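Geranyltranstransferase (PDB 2FTZ) probably catalyses the condensation of geranyl diphosphate with isopentenyl diphosphate to give farnesyl diphosphate, as a member of the polyprenyl synthetase family. Local coordinates at residues 33-36 and 37-40. Residues are numbered along the deposited sequence; the frame is centred on the assembly and turned at random.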
loop_
_atom_site.group_PDB
_atom_site.type_symbol
_atom_site.label_atom_id
_atom_site.label_comp_id
_atom_site.label_asym_id
_atom_site.label_seq_id
_atom_site.Cartn_x
_atom_site.Cartn_y
_atom_site.Cartn_z
ATOM N N LEU A 33 -17.899 7.437 -2.224
ATOM C CA LEU A 33 -17.967 6.428 -3.286
ATOM C C LEU A 33 -16.781 5.455 -3.224
ATOM O O LEU A 33 -16.936 4.282 -3.487
ATOM C CB LEU A 33 -17.950 7.062 -4.670
ATOM C CG LEU A 33 -19.183 7.786 -5.163
ATOM C CD1 LEU A 33 -18.884 8.235 -6.593
ATOM C CD2 LEU A 33 -20.387 6.836 -5.133
ATOM N N THR A 34 -15.618 5.940 -2.805
ATOM C CA THR A 34 -14.429 5.118 -2.641
ATOM C C THR A 34 -14.663 4.006 -1.608
ATOM O O THR A 34 -14.222 2.869 -1.808
ATOM C CB THR A 34 -13.181 5.994 -2.319
ATOM O OG1 THR A 34 -12.978 6.918 -3.394
ATOM C CG2 THR A 34 -11.911 5.125 -2.140
ATOM N N GLU A 35 -15.321 4.342 -0.498
ATOM C CA GLU A 35 -15.684 3.351 0.536
ATOM C C GLU A 35 -16.645 2.293 -0.002
ATOM O O GLU A 35 -16.469 1.069 0.233
ATOM C CB GLU A 35 -16.237 4.059 1.739
ATOM C CG GLU A 35 -15.276 4.974 2.525
ATOM C CD GLU A 35 -15.979 5.645 3.671
ATOM O OE1 GLU A 35 -16.894 6.462 3.392
ATOM O OE2 GLU A 35 -15.665 5.329 4.858
ATOM N N GLU A 36 -17.662 2.766 -0.709
ATOM C CA GLU A 36 -18.645 1.888 -1.343
ATOM C C GLU A 36 -17.953 0.932 -2.328
ATOM O O GLU A 36 -18.305 -0.250 -2.418
ATOM C CB GLU A 36 -19.727 2.702 -2.050
ATOM C CG GLU A 36 -20.856 1.810 -2.623
ATOM C CD GLU A 36 -21.852 2.577 -3.470
ATOM O OE1 GLU A 36 -22.152 3.759 -3.140
ATOM O OE2 GLU A 36 -22.344 1.978 -4.466
ATOM N N ALA A 37 -17.012 1.454 -3.091
ATOM C CA ALA A 37 -16.277 0.645 -4.059
ATOM C C ALA A 37 -15.423 -0.458 -3.420
ATOM O O ALA A 37 -15.338 -1.577 -3.939
ATOM C CB ALA A 37 -15.358 1.576 -4.966
ATOM N N MET A 38 -14.701 -0.130 -2.339
ATOM C CA MET A 38 -13.988 -1.127 -1.566
ATOM C C MET A 38 -14.881 -2.221 -1.056
ATOM O O MET A 38 -14.572 -3.416 -1.230
ATOM C CB MET A 38 -13.223 -0.485 -0.392
ATOM C CG MET A 38 -12.135 0.452 -0.831
ATOM S SD MET A 38 -11.157 0.995 0.614
ATOM C CE MET A 38 -12.285 2.128 1.327
ATOM N N LEU A 39 -16.043 -1.850 -0.494
ATOM C CA LEU A 39 -16.974 -2.838 -0.018
ATOM C C LEU A 39 -17.530 -3.700 -1.181
ATOM O O LEU A 39 -17.653 -4.908 -1.068
ATOM C CB LEU A 39 -18.117 -2.098 0.715
ATOM C CG LEU A 39 -19.234 -2.968 1.312
ATOM C CD1 LEU A 39 -18.709 -4.080 2.298
ATOM C CD2 LEU A 39 -20.272 -2.080 2.022
ATOM N N TYR A 40 -17.869 -3.055 -2.287
ATOM C CA TYR A 40 -18.376 -3.764 -3.489
ATOM C C TYR A 40 -17.402 -4.847 -3.927
ATOM O O TYR A 40 -17.747 -6.042 -4.074
ATOM C CB TYR A 40 -18.574 -2.744 -4.606
ATOM C CG TYR A 40 -18.906 -3.339 -5.976
ATOM C CD1 TYR A 40 -20.213 -3.692 -6.293
ATOM C CD2 TYR A 40 -17.930 -3.498 -6.954
ATOM C CE1 TYR A 40 -20.547 -4.211 -7.561
ATOM C CE2 TYR A 40 -18.238 -4.038 -8.249
ATOM C CZ TYR A 40 -19.570 -4.379 -8.535
ATOM O OH TYR A 40 -19.956 -4.910 -9.771
#
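Leu-33 O accepts a hydrogen bond from Ala-37 N at 2.9 Å, the first of four successive i to i+4 bonds that make residues 33-36 and 37-40 two consecutive turns of one alpha-helix. Met-38 N, Leu-39 N and Tyr-40 N donate likewise to Thr-34 O, Glu-35 O and Glu-36 O, all fairly straight (N-H...O 167° for Met-38 N to Thr-34 O).

The side chains add few contacts of their own. Met-38 reaches back over the preceding turn, its CG beside its own backbone N (chi1 -64°). Met-38 CG passes 3.3 Å from Thr-34 O, and a bend at chi3 brings Met-38 CE to 3.7 Å from Glu-35 CA. Long, unbranched and flexible, this buried side chain suits a place between Ala-115 and Tyr-144 of the second subunit. Small Ala-37 lets Ile-111, Cys-103 and Tyr-107 come close.

The buried carboxylate of Glu-35 takes bonds from the backbone N atoms of Gly-29, Trp-30 and Leu-32, tying the segment leading into the helix to its first turn. Glu-36 reaches Tyr-107 OH; Tyr-40 is long enough to carry its hydroxyl to Pro-101 O.

Helix 33-43 thus rests on helix 109-127 through Thr-34, Ala-37 and Met-38, while apolar Leu-39 meets Arg-23 and Leu-26 of helix 19-26. Thr-34 also offers a hydroxyl which, with Leu-33 N, bonds Glu-155 of the second subunit, and with Met-38 on Tyr-144 both turns join the dimer interface.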